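Local structure of UPF0141 protein yjdB (4TN0) at residues N32-G37 against N41-Y46; K163-E168 against I190-N195; G228-L231 against G235-L238; S167-F172 against T200-S205. The protein probably transfers phosphoethanolamine in the periplasm as a zinc-binding, alkaline phosphatase-like enzyme, and is required for polymyxin resistance and motility. All blocks are in the same frame, centred on the assembly; numbering follows the deposited sequence.

Contact 1 (N32-G37 against N41-Y46); sequences NYSLGG and NDTNFY
Asp42, Thr43 and Asn44 bond to Asn32, Ser34 and Leu35, and none of the five hydrogen bonds joins backbone to backbone: each has a side chain at one end at least. The Asn44 amide oxygen faces the successive backbone N-H groups of Ser34 and Leu35, and Asn44 OD1 is 2.7 Å from Leu35 N along an almost straight N-H line of 176°. Ser34 N is equally close to that oxygen but badly angled, and bonds instead to Thr43 OG1 at 3.1 Å. Thr43 passes the link on, because Thr43 OG1 also gives a proton to Asn32 O, 2.8 Å away; chi1 of 53° swings OG1 in between its own N and C, where it meets both partners. Ser34 OG does similar double duty. Ser34 OG donates to Asp42 OD1 at 2.6 Å, nearly along the C-O axis of the carboxylate, and accepts from the backbone Asn44 N, 2.8 Å from Ser34 OG. Asp42 OD1 has a second partner in Lys48, a salt bridge.

The rest is packing around Asn44. Asn44 ND2 lies 3.2 Å from Tyr33 CD2, the amide tilted 38° from the ring plane, while Leu35 CG and CD1 press on Asn44 CB and CG. That ND2 bonds to Asp201 of helix 186-211, and the Tyr33 hydroxyl to Tyr223 of strand 218-224. What results is a type I beta turn, Asp42 to Phe45, clamped by side chains onto a turn that begins at Tyr33, within the long connection between strands 18-24 and 53-59 of the alkaline phosphatase-like core.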
# COMPACT_ATOMS: atom_id res chain seq x y z
N ASN A 32 -11.72 4.88 8.30
CA ASN A 32 -11.45 4.37 9.66
C ASN A 32 -10.01 4.64 10.08
O ASN A 32 -9.46 3.93 10.92
CB ASN A 32 -11.77 2.89 9.76
CG ASN A 32 -13.26 2.60 9.76
OD1 ASN A 32 -14.00 3.07 8.90
ND2 ASN A 32 -13.70 1.82 10.73
N TYR A 33 -9.40 5.63 9.46
CA TYR A 33 -8.07 6.07 9.85
C TYR A 33 -8.17 7.31 10.75
O TYR A 33 -8.82 8.30 10.40
CB TYR A 33 -7.21 6.32 8.59
CG TYR A 33 -6.57 5.04 8.12
CD1 TYR A 33 -7.34 3.98 7.65
CD2 TYR A 33 -5.18 4.86 8.19
CE1 TYR A 33 -6.76 2.79 7.25
CE2 TYR A 33 -4.58 3.66 7.79
CZ TYR A 33 -5.39 2.63 7.33
OH TYR A 33 -4.83 1.44 6.93
N SER A 34 -7.63 7.20 11.96
CA SER A 34 -7.65 8.33 12.88
C SER A 34 -6.69 9.44 12.41
O SER A 34 -6.87 10.61 12.75
CB SER A 34 -7.31 7.87 14.31
OG SER A 34 -6.09 7.14 14.35
N LEU A 35 -5.69 9.07 11.61
CA LEU A 35 -4.81 10.03 10.93
C LEU A 35 -5.61 10.99 10.06
O LEU A 35 -5.14 12.08 9.72
CB LEU A 35 -3.76 9.29 10.07
CG LEU A 35 -2.50 8.78 10.78
CD1 LEU A 35 -1.78 7.69 9.97
CD2 LEU A 35 -1.53 9.90 11.11
N GLY A 36 -6.81 10.57 9.67
CA GLY A 36 -7.65 11.37 8.81
C GLY A 36 -8.89 11.88 9.51
O GLY A 36 -9.79 12.42 8.87
N GLY A 37 -8.95 11.71 10.82
CA GLY A 37 -10.08 12.25 11.56
C GLY A 37 -11.15 11.26 11.99
O GLY A 37 -12.26 11.67 12.35
N ASN A 41 -12.30 4.86 17.25
CA ASN A 41 -11.10 4.19 17.76
C ASN A 41 -9.83 4.79 17.15
O ASN A 41 -9.81 5.09 15.96
CB ASN A 41 -11.16 2.68 17.51
CG ASN A 41 -12.37 2.02 18.16
OD1 ASN A 41 -12.75 2.38 19.27
ND2 ASN A 41 -12.97 1.05 17.48
N ASP A 42 -8.80 4.99 17.96
CA ASP A 42 -7.54 5.57 17.47
C ASP A 42 -6.70 4.53 16.74
O ASP A 42 -5.72 4.01 17.29
CB ASP A 42 -6.72 6.18 18.61
CG ASP A 42 -5.48 6.90 18.11
OD1 ASP A 42 -5.42 7.23 16.91
OD2 ASP A 42 -4.54 7.11 18.91
N THR A 43 -7.08 4.24 15.50
CA THR A 43 -6.44 3.18 14.70
C THR A 43 -4.99 3.47 14.33
O THR A 43 -4.22 2.56 14.01
CB THR A 43 -7.21 2.94 13.41
OG1 THR A 43 -7.38 4.18 12.73
CG2 THR A 43 -8.58 2.33 13.71
N ASN A 44 -4.62 4.75 14.35
CA ASN A 44 -3.28 5.14 13.93
C ASN A 44 -2.38 5.58 15.09
O ASN A 44 -1.56 6.48 14.94
CB ASN A 44 -3.39 6.24 12.90
CG ASN A 44 -4.16 5.79 11.68
OD1 ASN A 44 -5.14 6.41 11.29
ND2 ASN A 44 -3.71 4.71 11.07
N PHE A 45 -2.56 4.93 16.23
CA PHE A 45 -1.80 5.17 17.45
C PHE A 45 -0.27 5.12 17.27
O PHE A 45 0.45 5.92 17.86
CB PHE A 45 -2.23 4.14 18.49
CG PHE A 45 -1.47 4.22 19.77
CD1 PHE A 45 -1.81 5.17 20.73
CD2 PHE A 45 -0.43 3.35 20.03
CE1 PHE A 45 -1.13 5.24 21.93
CE2 PHE A 45 0.26 3.41 21.23
CZ PHE A 45 -0.09 4.36 22.18
N TYR A 46 0.22 4.19 16.46
CA TYR A 46 1.66 4.00 16.34
C TYR A 46 2.37 4.93 15.35
O TYR A 46 3.38 5.54 15.71
CB TYR A 46 1.95 2.55 15.98
CG TYR A 46 1.54 1.61 17.07
CD1 TYR A 46 0.28 1.01 17.07
CD2 TYR A 46 2.39 1.34 18.14
CE1 TYR A 46 -0.11 0.16 18.08
CE2 TYR A 46 2.01 0.48 19.16
CZ TYR A 46 0.76 -0.11 19.13
OH TYR A 46 0.38 -0.96 20.15

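Contact 2 (K163-E168 against I190-N195); sequences KRYPSE and INTYDN
Tyr165 lays its ring against Asn195, and the two residues hold each other twice. Over one face of the Tyr165 ring sits Asn195 CB, 3.5 Å from the centroid and displaced toward the rim on the CE1 and CZ side, a CH-pi contact. The amide then reaches along to the phenol end, where Asn195 ND2 donates to Tyr165 OH at 3.1 Å. That bond is practically straight at 177°, and the hydroxyl oxygen lies in the amide plane. With ring and amide planes 81° apart, Asn195 can cover the ring with its CB and still aim an N-H at the oxygen beyond it. Thr192, one turn earlier in the helix, closes on the same oxygen: Thr192 CG2 is 3.4 Å from Tyr165 OH, and Thr192 O is 3.5 Å from Tyr165 CE1.

The second shell sets these groups in place. Asn195 OD1 accepts from Phe172 N, which fixes the rotation of the amide and leaves ND2 turned to the phenol. Thr192 OG1 is bonded to Ala188 O in the preceding turn and to Cys176 N, whose residue forms a disulfide with Cys184, so the methyl branch is the one directed at Tyr165. On the other segment, chi1 of 53° carries the Tyr165 ring back over its own main chain toward the helix.

Tyr165 thus lays the loop after strand 146-152 against helix 186-211, with Thr196 and Tyr199 of that helix also touching its side chain.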
# COMPACT_ATOMS: atom_id res chain seq x y z
N LYS A 163 -9.03 -12.89 12.68
CA LYS A 163 -7.85 -13.75 12.55
C LYS A 163 -6.63 -12.98 12.05
O LYS A 163 -5.57 -13.55 11.90
CB LYS A 163 -8.11 -14.90 11.58
CG LYS A 163 -9.04 -16.02 12.07
CD LYS A 163 -9.21 -17.00 10.92
CE LYS A 163 -9.78 -18.34 11.28
NZ LYS A 163 -9.85 -19.12 10.00
N ARG A 164 -6.78 -11.69 11.78
CA ARG A 164 -5.70 -10.93 11.13
C ARG A 164 -4.67 -10.41 12.15
O ARG A 164 -3.55 -10.09 11.79
CB ARG A 164 -6.27 -9.75 10.33
CG ARG A 164 -7.28 -10.14 9.23
CD ARG A 164 -6.61 -10.70 7.98
NE ARG A 164 -6.31 -12.12 8.08
CZ ARG A 164 -7.15 -13.11 7.77
NH1 ARG A 164 -6.74 -14.37 7.91
NH2 ARG A 164 -8.37 -12.85 7.31
N TYR A 165 -5.07 -10.33 13.41
CA TYR A 165 -4.20 -9.76 14.42
C TYR A 165 -4.05 -10.68 15.63
O TYR A 165 -4.96 -11.44 15.94
CB TYR A 165 -4.72 -8.40 14.88
CG TYR A 165 -6.17 -8.41 15.33
CD1 TYR A 165 -7.19 -8.07 14.45
CD2 TYR A 165 -6.51 -8.75 16.64
CE1 TYR A 165 -8.50 -8.08 14.84
CE2 TYR A 165 -7.82 -8.76 17.05
CZ TYR A 165 -8.81 -8.42 16.14
OH TYR A 165 -10.12 -8.41 16.53
N PRO A 166 -2.88 -10.63 16.29
CA PRO A 166 -2.65 -11.39 17.52
C PRO A 166 -3.37 -10.74 18.71
O PRO A 166 -3.78 -9.57 18.60
CB PRO A 166 -1.12 -11.33 17.68
CG PRO A 166 -0.75 -10.01 17.06
CD PRO A 166 -1.68 -9.87 15.87
N SER A 167 -3.54 -11.49 19.80
CA SER A 167 -4.33 -11.04 20.95
C SER A 167 -3.81 -9.72 21.50
O SER A 167 -4.56 -8.91 22.03
CB SER A 167 -4.39 -12.12 22.05
OG SER A 167 -3.14 -12.35 22.69
N GLU A 168 -2.51 -9.48 21.32
CA GLU A 168 -1.91 -8.27 21.86
C GLU A 168 -2.46 -7.00 21.21
O GLU A 168 -2.30 -5.90 21.76
CB GLU A 168 -0.38 -8.33 21.68
CG GLU A 168 0.31 -9.50 22.43
CD GLU A 168 0.27 -10.84 21.68
OE1 GLU A 168 -0.10 -10.86 20.49
OE2 GLU A 168 0.63 -11.89 22.27
N ILE A 190 -17.16 -3.35 13.73
CA ILE A 190 -16.27 -2.21 13.49
C ILE A 190 -15.01 -2.32 14.35
O ILE A 190 -13.89 -2.02 13.88
CB ILE A 190 -16.96 -0.85 13.76
CG1 ILE A 190 -18.29 -0.75 13.01
CG2 ILE A 190 -16.02 0.32 13.47
CD1 ILE A 190 -18.15 -0.69 11.55
N ASN A 191 -15.19 -2.71 15.61
CA ASN A 191 -14.06 -2.86 16.51
C ASN A 191 -13.06 -3.84 15.94
O ASN A 191 -11.86 -3.57 15.88
CB ASN A 191 -14.50 -3.34 17.90
CG ASN A 191 -15.20 -2.27 18.73
OD1 ASN A 191 -15.07 -1.07 18.48
ND2 ASN A 191 -15.94 -2.72 19.74
N THR A 192 -13.57 -4.98 15.47
CA THR A 192 -12.72 -6.02 14.91
C THR A 192 -11.95 -5.51 13.71
O THR A 192 -10.77 -5.79 13.54
CB THR A 192 -13.55 -7.24 14.50
OG1 THR A 192 -14.54 -7.49 15.51
CG2 THR A 192 -12.68 -8.47 14.31
N TYR A 193 -12.65 -4.75 12.87
CA TYR A 193 -12.08 -4.19 11.66
C TYR A 193 -10.98 -3.19 12.01
O TYR A 193 -9.92 -3.18 11.37
CB TYR A 193 -13.18 -3.54 10.78
CG TYR A 193 -12.64 -2.94 9.48
CD1 TYR A 193 -12.30 -3.76 8.41
CD2 TYR A 193 -12.49 -1.56 9.33
CE1 TYR A 193 -11.79 -3.23 7.22
CE2 TYR A 193 -12.01 -1.02 8.15
CZ TYR A 193 -11.66 -1.86 7.10
OH TYR A 193 -11.17 -1.33 5.93
N ASP A 194 -11.24 -2.38 13.03
CA ASP A 194 -10.30 -1.37 13.50
C ASP A 194 -9.04 -1.96 14.14
O ASP A 194 -7.92 -1.42 14.00
CB ASP A 194 -10.99 -0.43 14.49
CG ASP A 194 -11.92 0.54 13.80
OD1 ASP A 194 -11.87 0.60 12.55
OD2 ASP A 194 -12.66 1.27 14.48
N ASN A 195 -9.22 -3.08 14.84
CA ASN A 195 -8.08 -3.81 15.38
C ASN A 195 -7.12 -4.21 14.27
O ASN A 195 -5.91 -4.12 14.44
CB ASN A 195 -8.52 -5.07 16.13
CG ASN A 195 -9.14 -4.76 17.46
OD1 ASN A 195 -8.97 -3.68 18.01
ND2 ASN A 195 -9.89 -5.73 17.99

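Contact 3 (G228-L231 against G235-L238); sequences GESL and GIYL
Glu229 and Leu238 run side by side and point the same way, the carboxylate of one lying across the backbone of the other. Two torsions put it there: CG is anti to the backbone N (chi1 -174°), and the chain then kinks at chi2 (84°) to fold the carboxylate over Leu238. Glu229 CD comes to 3.5 Å from Leu238 CA, and Glu229 OE2 to 3.6 Å from Leu238 CD2. Glu229 OE1 also stands 3.2 Å from Leu238 O, an approach of two acceptors that brings no bond. Others hold the carboxylate: His239 ND1 takes OE1, the Tyr161 hydroxyl OE2.

Ser230 pairs with Leu238 on the same face of the ladder. Ser230 OG, beside its own backbone N, is turned to Ile236, 3.6 Å from Ile236 CG2, and bonds to Gln250. Ser230 CB meanwhile touches Ile236 O at 3.2 Å. Leu231 and Tyr237, the next pair, are non-hydrogen-bonded and their side chains diverge.

Underneath lies a lopsided antiparallel pair: Ser230 N to Leu238 O is 2.8 Å at 171°, in the carbonyl plane, while the return bond from Leu238 N to Ser230 O, 3.2 Å, is weak. Leu238 has a positive phi, unusual for a leucine, just where the strand ends. The segment follows the zinc ligands Asp226 and His227, the Glu229 side chain lying about 7 Å from the zinc ion. The hairpin forms a two-stranded sheet of its own, separate from the mixed sheet, with Leu231 resting on Ile190 and Tyr193 of helix 186-211 and Glu229 backbone-bonded to Tyr249 of helix 248-251.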
# COMPACT_ATOMS: atom_id res chain seq x y z
N GLY A 228 -11.12 -0.44 -0.39
CA GLY A 228 -11.78 -0.32 0.89
C GLY A 228 -12.58 -1.56 1.23
O GLY A 228 -12.25 -2.66 0.80
N GLU A 229 -13.61 -1.38 2.03
CA GLU A 229 -14.44 -2.49 2.51
C GLU A 229 -15.76 -1.96 3.03
O GLU A 229 -15.80 -0.90 3.64
CB GLU A 229 -13.74 -3.27 3.62
CG GLU A 229 -14.47 -4.54 4.09
CD GLU A 229 -14.18 -5.75 3.21
OE1 GLU A 229 -13.90 -5.57 1.99
OE2 GLU A 229 -14.24 -6.87 3.77
N SER A 230 -16.84 -2.70 2.78
CA SER A 230 -18.14 -2.40 3.40
C SER A 230 -18.36 -3.24 4.67
O SER A 230 -17.97 -4.41 4.71
CB SER A 230 -19.28 -2.64 2.41
OG SER A 230 -19.36 -1.57 1.50
N LEU A 231 -19.02 -2.67 5.68
CA LEU A 231 -19.20 -3.33 6.96
C LEU A 231 -20.68 -3.35 7.38
O LEU A 231 -21.01 -3.11 8.54
CB LEU A 231 -18.36 -2.63 8.03
CG LEU A 231 -16.84 -2.64 7.78
CD1 LEU A 231 -16.16 -1.71 8.74
CD2 LEU A 231 -16.23 -4.00 7.91
N GLY A 235 -26.61 -2.60 4.08
CA GLY A 235 -26.67 -4.02 3.77
C GLY A 235 -25.50 -4.55 2.94
O GLY A 235 -25.49 -5.71 2.51
N ILE A 236 -24.50 -3.72 2.68
CA ILE A 236 -23.40 -4.19 1.88
C ILE A 236 -22.27 -4.72 2.75
O ILE A 236 -21.88 -4.07 3.72
CB ILE A 236 -22.87 -3.07 0.95
CG1 ILE A 236 -24.03 -2.39 0.23
CG2 ILE A 236 -21.84 -3.62 -0.02
CD1 ILE A 236 -23.76 -0.92 -0.08
N TYR A 237 -21.79 -5.92 2.43
CA TYR A 237 -20.58 -6.47 3.06
C TYR A 237 -19.46 -6.70 2.07
O TYR A 237 -19.69 -6.76 0.84
CB TYR A 237 -20.89 -7.78 3.79
CG TYR A 237 -21.82 -7.58 4.94
CD1 TYR A 237 -21.31 -7.34 6.21
CD2 TYR A 237 -23.20 -7.57 4.76
CE1 TYR A 237 -22.15 -7.13 7.29
CE2 TYR A 237 -24.06 -7.35 5.85
CZ TYR A 237 -23.52 -7.13 7.11
OH TYR A 237 -24.33 -6.91 8.20
N LEU A 238 -18.25 -6.84 2.61
CA LEU A 238 -17.06 -7.16 1.84
C LEU A 238 -16.79 -6.08 0.76
O LEU A 238 -16.91 -4.88 1.02
CB LEU A 238 -17.19 -8.55 1.23
CG LEU A 238 -17.51 -9.57 2.36
CD1 LEU A 238 -17.92 -10.91 1.80
CD2 LEU A 238 -16.46 -9.74 3.46

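Contact 4 (S167-F172 against T200-S205); sequences SEFKKF and TDYLLS
Phe169 carries the whole contact from its segment by meeting Tyr202 of helix 186-211. Lys170 N bonds to Ser167 O at 3.1 Å, closing a turn with Glu168 and Phe169 inside it. The Phe169 ring comes in with CZ leading: Phe169 CZ is 3.3 Å above the Tyr202 ring plane, over its centre, and 3.4 Å from Tyr202 CG. The planes meet at 44° with the Phe169 and Tyr202 centroids 4.6 Å apart, so the pair is oblique. Phe169 CE1 rests beside the stem of the tyrosine, 3.7 Å from Tyr202 CB. Tyr202 has CG anti to its backbone N (chi1 163°), which stands the ring out from the helix.

Past Phe169 the chain bends in an inverse gamma turn centred on Lys170. Lys171 then makes a cation-pi contact with Phe45. Around the pair, the Tyr46 ring meets Tyr202 edge-to-face and the Tyr199 ring meets Phe169 at about 45°. The arrangement is an aromatic cluster near the surface, joining two loops of the alkaline phosphatase-like fold to one helix.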
# COMPACT_ATOMS: atom_id res chain seq x y z
N SER A 167 -3.54 -11.49 19.80
CA SER A 167 -4.33 -11.04 20.95
C SER A 167 -3.81 -9.72 21.50
O SER A 167 -4.56 -8.91 22.03
CB SER A 167 -4.39 -12.12 22.05
OG SER A 167 -3.14 -12.35 22.69
N GLU A 168 -2.51 -9.48 21.32
CA GLU A 168 -1.91 -8.27 21.86
C GLU A 168 -2.46 -7.00 21.21
O GLU A 168 -2.30 -5.90 21.76
CB GLU A 168 -0.38 -8.33 21.68
CG GLU A 168 0.31 -9.50 22.43
CD GLU A 168 0.27 -10.84 21.68
OE1 GLU A 168 -0.10 -10.86 20.49
OE2 GLU A 168 0.63 -11.89 22.27
N PHE A 169 -3.18 -7.14 20.08
CA PHE A 169 -3.76 -5.97 19.39
C PHE A 169 -5.28 -6.04 19.31
O PHE A 169 -5.90 -5.32 18.53
CB PHE A 169 -3.14 -5.82 18.00
CG PHE A 169 -1.67 -5.46 18.04
CD1 PHE A 169 -1.26 -4.17 18.31
CD2 PHE A 169 -0.71 -6.44 17.86
CE1 PHE A 169 0.09 -3.84 18.39
CE2 PHE A 169 0.64 -6.13 17.93
CZ PHE A 169 1.03 -4.83 18.20
N LYS A 170 -5.88 -6.89 20.13
CA LYS A 170 -7.32 -6.91 20.35
C LYS A 170 -7.63 -5.77 21.30
O LYS A 170 -8.07 -6.00 22.41
CB LYS A 170 -7.76 -8.27 20.93
CG LYS A 170 -9.28 -8.54 21.02
CD LYS A 170 -9.57 -10.00 21.48
CE LYS A 170 -11.06 -10.22 21.68
NZ LYS A 170 -11.43 -11.65 21.89
N LYS A 171 -7.40 -4.54 20.86
CA LYS A 171 -7.46 -3.39 21.75
C LYS A 171 -8.86 -2.80 21.83
O LYS A 171 -9.22 -2.18 22.82
CB LYS A 171 -6.42 -2.34 21.33
CG LYS A 171 -6.26 -1.14 22.27
CD LYS A 171 -4.85 -0.53 22.12
CE LYS A 171 -4.78 0.94 22.53
NZ LYS A 171 -3.54 1.59 22.02
N PHE A 172 -9.64 -2.98 20.77
CA PHE A 172 -11.00 -2.44 20.71
C PHE A 172 -12.05 -3.55 20.90
O PHE A 172 -12.05 -4.54 20.16
CB PHE A 172 -11.22 -1.69 19.39
CG PHE A 172 -10.13 -0.69 19.08
CD1 PHE A 172 -9.78 0.28 20.00
CD2 PHE A 172 -9.47 -0.72 17.85
CE1 PHE A 172 -8.78 1.21 19.71
CE2 PHE A 172 -8.47 0.21 17.55
CZ PHE A 172 -8.12 1.18 18.48
N THR A 200 -1.91 -3.35 11.56
CA THR A 200 -1.21 -2.87 10.38
C THR A 200 -0.47 -1.57 10.70
O THR A 200 0.66 -1.38 10.26
CB THR A 200 -2.17 -2.65 9.19
OG1 THR A 200 -2.58 -3.93 8.70
CG2 THR A 200 -1.47 -1.91 8.06
N ASP A 201 -1.09 -0.69 11.48
CA ASP A 201 -0.43 0.56 11.86
C ASP A 201 0.88 0.28 12.63
O ASP A 201 1.93 0.85 12.33
CB ASP A 201 -1.37 1.43 12.67
CG ASP A 201 -0.92 2.89 12.72
OD1 ASP A 201 -1.19 3.63 11.75
OD2 ASP A 201 -0.32 3.30 13.73
N TYR A 202 0.81 -0.63 13.61
CA TYR A 202 1.98 -1.01 14.40
C TYR A 202 3.11 -1.54 13.53
O TYR A 202 4.27 -1.16 13.70
CB TYR A 202 1.58 -2.07 15.44
CG TYR A 202 2.73 -2.86 16.06
CD1 TYR A 202 3.07 -4.12 15.58
CD2 TYR A 202 3.46 -2.35 17.13
CE1 TYR A 202 4.11 -4.84 16.14
CE2 TYR A 202 4.50 -3.06 17.69
CZ TYR A 202 4.82 -4.31 17.20
OH TYR A 202 5.85 -5.03 17.77
N LEU A 203 2.76 -2.42 12.60
CA LEU A 203 3.74 -3.01 11.70
C LEU A 203 4.40 -1.94 10.84
O LEU A 203 5.59 -2.06 10.48
CB LEU A 203 3.08 -4.06 10.83
CG LEU A 203 2.66 -5.34 11.52
CD1 LEU A 203 2.19 -6.30 10.48
CD2 LEU A 203 3.81 -5.95 12.35
N LEU A 204 3.64 -0.91 10.48
CA LEU A 204 4.23 0.21 9.76
C LEU A 204 5.29 0.88 10.61
O LEU A 204 6.40 1.10 10.14
CB LEU A 204 3.16 1.21 9.30
CG LEU A 204 2.57 1.04 7.90
CD1 LEU A 204 2.08 -0.36 7.61
CD2 LEU A 204 1.50 2.10 7.62
N SER A 205 4.98 1.18 11.86
CA SER A 205 5.96 1.89 12.67
C SER A 205 7.16 0.99 13.01
O SER A 205 8.26 1.49 13.19
CB SER A 205 5.31 2.48 13.93
OG SER A 205 5.10 1.50 14.92

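Overall arrangement
From the N terminus, contact 1 comes first, closing the short loop Tyr38-Lys40 between strands 18-24 and 53-59. Contacts 2 and 4 follow and start from the same loop, sharing Ser167 and Glu168. Their spans cross, since 163-168 returns to 190-195 while 167-172 returns to 200-205, two separate parts of helix 186-211. Contact 3 comes last, as a local hairpin closing over the three residues between Leu231 and Gly235. Helix 186-211 is the common beam: Asp194 takes the amides of Asn32 and Asn41 from contact 1, Asp201 receives Asn44, and contact 3 packs on the helix. Contacts 3 and 4 do not touch.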